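Local coordinates for protein 2-oxoadipate dioxygenase/decarboxylase (Pseudomonas putida, PDB 6W1G) that catalyses the iron(II)-dependent conversion of 2-oxoadipate and oxygen to D-2-hydroxyglutarate and carbon dioxide in D-lysine catabolism, at residues Ala72-Thr77 and His210-Asp215; Glu145-Ile150 and Asp215-Lys220; Phe190-Asp195 and Thr289-Glu294. One frame throughout, in Å; residues are numbered along the deposited sequence.

Overall arrangement
The three contacts gather on one side of the chain's centre. Contacts 1 and 2 share Asp215 and helix 211-217, and their centres are about 9 Å apart; contact 3 is centred about 12 Å from contact 1 and 16 Å from contact 2. Along the chain come 72-77, 145-150, 190-195, 210-215, 215-220 and 289-294, so the pairings interleave. Contact 1 ties substrate-binding Arg74, on strand 69-75 of the mixed sheet, to the helix, and contact 2 joins the helix to helix 141-153. Contact 3 packs Trp192 of a loop against strand 288-298, which farther along carries metal-binding Glu294. Phe219 meets Trp192 between contacts 2 and 3.

Contact 1 of 3, residues Ala72-Thr77 and His210-Asp215; sequences AIRVGT and HRLIAD
The 2-oxoadipate-binding site of this glyoxalase-clan enzyme includes Arg74, whose side chain spans from strand 69-75 of the mixed sheet to Leu212 and Asp215 on helix 211-217. CG of Arg74 stands anti to the carbonyl carbon (chi1 -57°), and from CG to NE the chain runs extended, carrying the guanidinium across to the first turns of the helix. There NH1 forms a salt bridge with OD2 of Asp215 at 2.8 Å. The bond is bent (N-H...O angle 137°) and the two planes are 88° apart, NH1 reaching OD2 from above the carboxylate plane, while OD2 in turn lies tilted from the guanidinium plane. The aliphatic part takes part as well, with CD of Arg74 3.5 Å from OD2 of Asp215. Leu212 meets the guanidinium over a face, off-centre toward the rim. Its CD1 is 3.6 Å from NE of Arg74, and its CG is 3.8 Å from CZ of Arg74. One face is thus backed by a leucine branch while an edge is tied to a carboxylate, which probably restrains the guanidinium of Arg74, a residue that binds 2-oxoadipate and is thought to matter for substrate specificity. Asp215 has a second partner, since its OD1 is hydrogen-bonded to NE2 of His223; this would probably help to hold the carboxylate in place for Arg74. Just before the helix, His210 serves as N-cap for the turn that presents Leu212: its ND1 accepts from N of Leu212 at 3.3 Å, nearly in the plane of the imidazole.

Contact 2 of 3, residues Glu145-Ile150 and Asp215-Lys220; sequences ELAQSI and DVVAFK
The carbonyl oxygen of Val217 has the hydroxyl of Thr197 as a weak hydrogen-bond partner, and Ile150 presses against the same atom, its CG2 lying 3.4 Å from Val217 O. The rest of the contact is apolar, and it turns on the fork of Val217. With CG1 of Val217 anti to the backbone N (chi1 175°), its two methyls diverge toward successive turns of helix 141-153. One branch, CG1, is met by two methyls of Ile150: CG2 and CD1 of Ile150 are each 3.9 Å from CG1 of Val217, the two side chains crossing at about a right angle. The other branch, CG2 of Val217, rests 3.9 Å from CB of Ala147. The small side chain of Ala147 is consistent with the close approach of the backbones, CA of Ala147 lying 6.1 Å from CA of Val217. Leu206 of helix 200-209 adds a further apolar neighbour to Val217, while Thr197 and Val198, in the loop before that helix, touch Ile150. All three residues in contact are buried. This is an apolar helix-helix contact with alanine at the point of nearest backbone approach, joining helix 141-153 to helix 211-217 at Val217.

Contact 3 of 3, residues Phe190-Asp195 and Thr289-Glu294; sequences FRWHQD and TARFGE. With NI (nickel (II) ion), chain B.
Trp192 sends its indole out with CG anti to the backbone N (chi1 -177°), while Arg291 bends at chi3 (77°), and the arginine and the indole run alongside one another with opposed directions, their planes 28° apart. CE3 of Trp192 sits over the middle of the guanidinium, 3.4 Å from CZ of Arg291. Farther back along the arginine, CD makes a CH-pi contact with the six-membered ring of Trp192, 4.1 Å from its centroid. Thr289 approaches the indole at its edge, placing CG2 3.9 Å from CH2 of Trp192. A water bridges the segments, donating to O of Phe190 and accepting from NH2 of Arg291 at 3.0 Å. Beyond the segments, NH2 also binds O of Ile224, and NH1 is salt-bridged to Glu27, which holds N of Trp192 as well. A leucine in place of Arg291 would probably cost Glu27 this salt bridge, the water and Ile224 O this donor, and the indole of Trp192 the flat group laid against it. Farther along strand 288-298, OE1 of Glu294 coordinates the nickel ion at 2.1 Å. A metal-bound water donates to OE2 of Glu294. His70, His226 and two more waters complete the shell, a facial triad of two histidines and one carboxylate in which nickel occupies the iron(II) site.

Contact 1 of 3, residues Ala72-Thr77 and His210-Asp215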
loop_
_atom_site.group_PDB
_atom_site.type_symbol
_atom_site.label_atom_id
_atom_site.label_comp_id
_atom_site.label_asym_id
_atom_site.label_seq_id
_atom_site.Cartn_x
_atom_site.Cartn_y
_atom_site.Cartn_z
ATOM N N ALA A 72 6.126 2.598 4.193
ATOM C CA ALA A 72 5.346 3.337 5.165
ATOM C C ALA A 72 6.292 4.264 5.915
ATOM O O ALA A 72 7.372 3.832 6.345
ATOM C CB ALA A 72 4.694 2.373 6.166
ATOM N N ILE A 73 5.881 5.521 6.056
ATOM C CA ILE A 73 6.625 6.561 6.727
ATOM C C ILE A 73 5.666 7.407 7.544
ATOM O O ILE A 73 4.443 7.405 7.341
ATOM C CB ILE A 73 7.351 7.475 5.722
ATOM C CG1 ILE A 73 6.370 8.185 4.769
ATOM C CG2 ILE A 73 8.387 6.676 4.993
ATOM C CD1 ILE A 73 6.967 9.264 3.876
ATOM N N ARG A 74 6.254 8.206 8.427
ATOM C CA ARG A 74 5.531 9.142 9.289
ATOM C C ARG A 74 6.231 10.480 9.240
ATOM O O ARG A 74 7.455 10.526 9.356
ATOM C CB ARG A 74 5.563 8.635 10.728
ATOM C CG ARG A 74 4.974 7.244 10.861
ATOM C CD ARG A 74 5.456 6.564 12.135
ATOM N NE ARG A 74 4.741 5.328 12.388
ATOM C CZ ARG A 74 5.079 4.455 13.322
ATOM N NH1 ARG A 74 6.134 4.692 14.089
ATOM N NH2 ARG A 74 4.370 3.355 13.479
ATOM N N VAL A 75 5.465 11.554 9.068
ATOM C CA VAL A 75 5.995 12.904 9.106
ATOM C C VAL A 75 5.342 13.641 10.267
ATOM O O VAL A 75 4.332 13.201 10.839
ATOM C CB VAL A 75 5.824 13.666 7.773
ATOM C CG1 VAL A 75 6.626 13.012 6.710
ATOM C CG2 VAL A 75 4.360 13.776 7.375
ATOM N N GLY A 76 5.927 14.779 10.632
ATOM C CA GLY A 76 5.551 15.454 11.842
ATOM C C GLY A 76 4.845 16.775 11.698
ATOM O O GLY A 76 4.313 17.271 12.686
ATOM N N THR A 77 4.881 17.396 10.524
ATOM C CA THR A 77 4.298 18.716 10.359
ATOM C C THR A 77 3.563 18.806 9.032
ATOM O O THR A 77 3.831 18.053 8.084
ATOM C CB THR A 77 5.350 19.850 10.361
ATOM O OG1 THR A 77 6.060 19.812 9.117
ATOM C CG2 THR A 77 6.285 19.771 11.550
ATOM N N HIS A 210 3.430 8.078 23.680
ATOM C CA HIS A 210 3.087 7.093 22.668
ATOM C C HIS A 210 4.376 6.745 21.940
ATOM O O HIS A 210 5.151 7.641 21.599
ATOM C CB HIS A 210 2.048 7.665 21.682
ATOM C CG HIS A 210 1.218 6.622 21.010
ATOM N ND1 HIS A 210 1.691 5.869 19.958
ATOM C CD2 HIS A 210 -0.043 6.192 21.247
ATOM C CE1 HIS A 210 0.753 5.023 19.569
ATOM N NE2 HIS A 210 -0.304 5.187 20.348
ATOM N N ARG A 211 4.612 5.446 21.719
ATOM C CA ARG A 211 5.826 5.048 21.018
ATOM C C ARG A 211 5.943 5.763 19.685
ATOM O O ARG A 211 7.050 6.089 19.247
ATOM C CB ARG A 211 5.861 3.536 20.810
ATOM C CG ARG A 211 4.696 2.981 20.015
ATOM C CD ARG A 211 4.219 1.631 20.574
ATOM N NE ARG A 211 5.237 0.585 20.493
ATOM C CZ ARG A 211 5.132 -0.538 19.781
ATOM N NH1 ARG A 211 6.130 -1.415 19.788
ATOM N NH2 ARG A 211 4.040 -0.799 19.077
ATOM N N LEU A 212 4.814 6.033 19.031
ATOM C CA LEU A 212 4.845 6.695 17.734
ATOM C C LEU A 212 5.327 8.136 17.839
ATOM O O LEU A 212 6.005 8.635 16.938
ATOM C CB LEU A 212 3.456 6.636 17.109
ATOM C CG LEU A 212 3.401 7.001 15.634
ATOM C CD1 LEU A 212 2.299 6.250 14.929
ATOM C CD2 LEU A 212 3.213 8.507 15.502
ATOM N N ILE A 213 5.020 8.812 18.939
ATOM C CA ILE A 213 5.496 10.180 19.099
ATOM C C ILE A 213 7.016 10.216 19.154
ATOM O O ILE A 213 7.644 11.079 18.540
ATOM C CB ILE A 213 4.832 10.820 20.332
ATOM C CG1 ILE A 213 3.318 10.931 20.091
ATOM C CG2 ILE A 213 5.439 12.161 20.656
ATOM C CD1 ILE A 213 2.524 11.288 21.328
ATOM N N ALA A 214 7.636 9.281 19.890
ATOM C CA ALA A 214 9.092 9.235 19.916
ATOM C C ALA A 214 9.672 8.876 18.545
ATOM O O ALA A 214 10.665 9.473 18.109
ATOM C CB ALA A 214 9.579 8.253 20.974
ATOM N N ASP A 215 9.086 7.895 17.864
ATOM C CA ASP A 215 9.592 7.487 16.563
ATOM C C ASP A 215 9.657 8.664 15.587
ATOM O O ASP A 215 10.578 8.735 14.766
ATOM C CB ASP A 215 8.752 6.334 16.002
ATOM C CG ASP A 215 9.278 5.822 14.676
ATOM O OD1 ASP A 215 10.382 5.235 14.661
ATOM O OD2 ASP A 215 8.600 6.023 13.650
#

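Contact 2 of 3, residues Glu145-Ile150 and Asp215-Lys220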
loop_
_atom_site.group_PDB
_atom_site.type_symbol
_atom_site.label_atom_id
_atom_site.label_comp_id
_atom_site.label_asym_id
_atom_site.label_seq_id
_atom_site.Cartn_x
_atom_site.Cartn_y
_atom_site.Cartn_z
ATOM N N GLU A 145 4.571 21.025 23.498
ATOM C CA GLU A 145 5.490 22.115 23.172
ATOM C C GLU A 145 6.867 21.592 22.793
ATOM O O GLU A 145 7.484 22.085 21.845
ATOM C CB GLU A 145 5.633 23.048 24.374
ATOM C CG GLU A 145 4.345 23.687 24.862
ATOM C CD GLU A 145 4.410 24.164 26.303
ATOM O OE1 GLU A 145 5.522 24.249 26.869
ATOM O OE2 GLU A 145 3.334 24.450 26.875
ATOM N N LEU A 146 7.381 20.608 23.533
ATOM C CA LEU A 146 8.679 20.047 23.181
ATOM C C LEU A 146 8.629 19.456 21.780
ATOM O O LEU A 146 9.462 19.778 20.924
ATOM C CB LEU A 146 9.099 18.998 24.216
ATOM C CG LEU A 146 10.333 18.164 23.879
ATOM C CD1 LEU A 146 11.558 19.055 23.713
ATOM C CD2 LEU A 146 10.573 17.099 24.953
ATOM N N ALA A 147 7.638 18.604 21.520
ATOM C CA ALA A 147 7.510 17.996 20.204
ATOM C C ALA A 147 7.401 19.049 19.109
ATOM O O ALA A 147 8.047 18.941 18.055
ATOM C CB ALA A 147 6.288 17.093 20.171
ATOM N N GLN A 148 6.555 20.063 19.323
ATOM C CA GLN A 148 6.402 21.099 18.309
ATOM C C GLN A 148 7.721 21.807 18.045
ATOM O O GLN A 148 8.078 22.063 16.888
ATOM C CB GLN A 148 5.334 22.104 18.723
ATOM C CG GLN A 148 3.935 21.613 18.470
ATOM C CD GLN A 148 2.900 22.685 18.727
ATOM O OE1 GLN A 148 2.479 23.388 17.809
ATOM N NE2 GLN A 148 2.484 22.818 19.981
ATOM N N SER A 149 8.477 22.117 19.109
ATOM C CA SER A 149 9.714 22.854 18.880
ATOM C C SER A 149 10.736 22.010 18.135
ATOM O O SER A 149 11.383 22.497 17.202
ATOM C CB SER A 149 10.292 23.425 20.173
ATOM O OG SER A 149 10.295 22.466 21.215
ATOM N N ILE A 150 10.866 20.725 18.494
ATOM C CA ILE A 150 11.838 19.874 17.819
ATOM C C ILE A 150 11.475 19.733 16.353
ATOM O O ILE A 150 12.328 19.856 15.461
ATOM C CB ILE A 150 11.927 18.505 18.518
ATOM C CG1 ILE A 150 12.578 18.690 19.885
ATOM C CG2 ILE A 150 12.698 17.537 17.664
ATOM C CD1 ILE A 150 12.265 17.580 20.857
ATOM N N ASP A 215 9.086 7.895 17.864
ATOM C CA ASP A 215 9.592 7.487 16.563
ATOM C C ASP A 215 9.657 8.664 15.587
ATOM O O ASP A 215 10.578 8.735 14.766
ATOM C CB ASP A 215 8.752 6.334 16.002
ATOM C CG ASP A 215 9.278 5.822 14.676
ATOM O OD1 ASP A 215 10.382 5.235 14.661
ATOM O OD2 ASP A 215 8.600 6.023 13.650
ATOM N N VAL A 216 8.688 9.581 15.663
ATOM C CA VAL A 216 8.658 10.750 14.786
ATOM C C VAL A 216 9.558 11.856 15.320
ATOM O O VAL A 216 10.425 12.387 14.623
ATOM C CB VAL A 216 7.205 11.238 14.611
ATOM C CG1 VAL A 216 7.157 12.549 13.822
ATOM C CG2 VAL A 216 6.377 10.171 13.900
ATOM N N VAL A 217 9.368 12.234 16.576
ATOM C CA VAL A 217 10.001 13.445 17.066
ATOM C C VAL A 217 11.484 13.234 17.342
ATOM O O VAL A 217 12.296 14.153 17.165
ATOM C CB VAL A 217 9.276 13.925 18.339
ATOM C CG1 VAL A 217 9.981 15.111 18.931
ATOM C CG2 VAL A 217 7.840 14.266 18.038
ATOM N N ALA A 218 11.865 12.045 17.788
ATOM C CA ALA A 218 13.221 11.855 18.278
ATOM C C ALA A 218 14.274 11.670 17.183
ATOM O O ALA A 218 15.460 11.697 17.490
ATOM C CB ALA A 218 13.314 10.653 19.224
ATOM N N PHE A 219 13.878 11.468 15.935
ATOM C CA PHE A 219 14.815 11.144 14.869
ATOM C C PHE A 219 14.889 12.276 13.857
ATOM O O PHE A 219 14.020 13.163 13.802
ATOM C CB PHE A 219 14.436 9.819 14.193
ATOM C CG PHE A 219 14.528 8.637 15.126
ATOM C CD1 PHE A 219 13.470 8.308 15.943
ATOM C CD2 PHE A 219 15.691 7.894 15.220
ATOM C CE1 PHE A 219 13.559 7.241 16.817
ATOM C CE2 PHE A 219 15.780 6.830 16.104
ATOM C CZ PHE A 219 14.720 6.504 16.889
ATOM N N LYS A 220 15.942 12.229 13.059
ATOM C CA LYS A 220 16.234 13.330 12.163
ATOM C C LYS A 220 15.208 13.449 11.047
ATOM O O LYS A 220 15.006 14.555 10.520
ATOM C CB LYS A 220 17.620 13.153 11.560
ATOM C CG LYS A 220 18.750 13.184 12.591
ATOM C CD LYS A 220 20.123 13.221 11.921
ATOM C CE LYS A 220 21.233 12.806 12.870
ATOM N NZ LYS A 220 22.520 12.567 12.145
#

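Contact 3 of 3, residues Phe190-Asp195 and Thr289-Glu294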
loop_
_atom_site.group_PDB
_atom_site.type_symbol
_atom_site.label_atom_id
_atom_site.label_comp_id
_atom_site.label_asym_id
_atom_site.label_seq_id
_atom_site.Cartn_x
_atom_site.Cartn_y
_atom_site.Cartn_z
ATOM N N PHE A 190 14.741 9.251 3.807
ATOM C CA PHE A 190 14.168 8.041 4.386
ATOM C C PHE A 190 15.194 7.103 4.989
ATOM O O PHE A 190 14.835 6.018 5.470
ATOM C CB PHE A 190 13.366 7.323 3.303
ATOM C CG PHE A 190 12.379 8.243 2.625
ATOM C CD1 PHE A 190 11.316 8.779 3.336
ATOM C CD2 PHE A 190 12.588 8.675 1.340
ATOM C CE1 PHE A 190 10.459 9.648 2.764
ATOM C CE2 PHE A 190 11.696 9.562 0.741
ATOM C CZ PHE A 190 10.631 10.051 1.463
ATOM N N ARG A 191 16.443 7.516 5.052
ATOM C CA ARG A 191 17.473 6.672 5.623
ATOM C C ARG A 191 17.374 6.629 7.144
ATOM O O ARG A 191 16.973 7.608 7.788
ATOM C CB ARG A 191 18.829 7.250 5.268
ATOM C CG ARG A 191 19.255 7.025 3.893
ATOM C CD ARG A 191 20.692 7.510 3.670
ATOM N NE ARG A 191 20.948 7.496 2.240
ATOM C CZ ARG A 191 21.319 6.418 1.573
ATOM N NH1 ARG A 191 21.498 5.282 2.218
ATOM N NH2 ARG A 191 21.515 6.474 0.269
ATOM N N TRP A 192 17.834 5.522 7.721
ATOM C CA TRP A 192 17.897 5.421 9.167
ATOM C C TRP A 192 19.073 6.232 9.701
ATOM O O TRP A 192 20.179 6.154 9.168
ATOM C CB TRP A 192 18.116 3.950 9.551
ATOM C CG TRP A 192 18.122 3.744 11.037
ATOM C CD1 TRP A 192 19.211 3.720 11.866
ATOM C CD2 TRP A 192 16.970 3.561 11.875
ATOM N NE1 TRP A 192 18.807 3.529 13.166
ATOM C CE2 TRP A 192 17.438 3.423 13.195
ATOM C CE3 TRP A 192 15.597 3.496 11.633
ATOM C CZ2 TRP A 192 16.580 3.238 14.270
ATOM C CZ3 TRP A 192 14.735 3.289 12.716
ATOM C CH2 TRP A 192 15.234 3.171 14.010
ATOM N N HIS A 193 18.847 6.980 10.790
ATOM C CA HIS A 193 19.907 7.702 11.500
ATOM C C HIS A 193 19.828 7.358 12.978
ATOM O O HIS A 193 18.803 7.599 13.615
ATOM C CB HIS A 193 19.749 9.215 11.315
ATOM C CG HIS A 193 19.799 9.657 9.890
ATOM N ND1 HIS A 193 18.670 9.999 9.173
ATOM C CD2 HIS A 193 20.840 9.767 9.029
ATOM C CE1 HIS A 193 19.015 10.313 7.937
ATOM N NE2 HIS A 193 20.322 10.175 7.821
ATOM N N GLN A 194 20.913 6.802 13.539
ATOM C CA GLN A 194 20.863 6.348 14.936
ATOM C C GLN A 194 20.943 7.493 15.941
ATOM O O GLN A 194 20.494 7.325 17.080
ATOM C CB GLN A 194 21.926 5.291 15.228
ATOM C CG GLN A 194 23.326 5.767 15.215
ATOM C CD GLN A 194 24.262 4.736 15.823
ATOM O OE1 GLN A 194 24.170 3.541 15.533
ATOM N NE2 GLN A 194 25.147 5.190 16.696
ATOM N N ASP A 195 21.468 8.650 15.550
ATOM C CA ASP A 195 21.645 9.754 16.491
ATOM C C ASP A 195 20.322 10.500 16.656
ATOM O O ASP A 195 19.860 11.184 15.737
ATOM C CB ASP A 195 22.762 10.683 16.019
ATOM C CG ASP A 195 24.158 10.183 16.402
ATOM O OD1 ASP A 195 24.497 9.010 16.119
ATOM O OD2 ASP A 195 24.930 10.982 16.971
ATOM N N THR A 289 15.520 0.282 20.035
ATOM C CA THR A 289 14.195 0.382 19.447
ATOM C C THR A 289 14.060 -0.620 18.313
ATOM O O THR A 289 14.995 -0.845 17.539
ATOM C CB THR A 289 13.915 1.789 18.916
ATOM O OG1 THR A 289 12.551 1.889 18.481
ATOM C CG2 THR A 289 14.797 2.109 17.728
ATOM N N ALA A 290 12.887 -1.187 18.184
ATOM C CA ALA A 290 12.688 -2.265 17.243
ATOM C C ALA A 290 12.243 -1.723 15.903
ATOM O O ALA A 290 11.470 -0.759 15.831
ATOM C CB ALA A 290 11.639 -3.243 17.777
ATOM N N ARG A 291 12.760 -2.341 14.842
ATOM C CA ARG A 291 12.264 -2.141 13.487
ATOM C C ARG A 291 11.452 -3.359 13.122
ATOM O O ARG A 291 11.911 -4.499 13.333
ATOM C CB ARG A 291 13.394 -1.961 12.477
ATOM C CG ARG A 291 14.271 -0.762 12.824
ATOM C CD ARG A 291 15.194 -0.383 11.656
ATOM N NE ARG A 291 14.445 0.324 10.632
ATOM C CZ ARG A 291 15.009 0.910 9.574
ATOM N NH1 ARG A 291 16.311 0.760 9.333
ATOM N NH2 ARG A 291 14.229 1.566 8.713
ATOM N N PHE A 292 10.236 -3.143 12.644
ATOM C CA PHE A 292 9.333 -4.223 12.307
ATOM C C PHE A 292 9.129 -4.305 10.813
ATOM O O PHE A 292 9.112 -3.303 10.106
ATOM C CB PHE A 292 7.993 -4.007 12.948
ATOM C CG PHE A 292 8.030 -4.065 14.438
ATOM C CD1 PHE A 292 7.924 -5.274 15.101
ATOM C CD2 PHE A 292 8.206 -2.911 15.195
ATOM C CE1 PHE A 292 7.973 -5.325 16.496
ATOM C CE2 PHE A 292 8.233 -2.975 16.575
ATOM C CZ PHE A 292 8.134 -4.175 17.219
ATOM N N GLY A 293 8.943 -5.517 10.328
ATOM C CA GLY A 293 8.657 -5.775 8.936
ATOM C C GLY A 293 7.222 -6.228 8.755
ATOM O O GLY A 293 6.442 -6.428 9.685
ATOM N N GLU A 294 6.854 -6.323 7.474
ATOM C CA GLU A 294 5.497 -6.674 7.070
ATOM C C GLU A 294 5.534 -7.458 5.775
ATOM O O GLU A 294 6.455 -7.318 4.942
ATOM C CB GLU A 294 4.684 -5.386 6.907
ATOM C CG GLU A 294 3.229 -5.557 6.527
ATOM C CD GLU A 294 2.546 -4.215 6.502
ATOM O OE1 GLU A 294 2.690 -3.463 5.517
ATOM O OE2 GLU A 294 1.875 -3.870 7.498
HETATM NI NI NI B . 2.220 -1.448 5.514
HETATM O O HOH W 1 15.147 3.631 6.716
HETATM O O HOH W 2 1.037 -1.513 7.463
HETATM O O HOH W 3 1.549 0.590 5.703
HETATM O O HOH W 4 0.248 -1.630 5.024
#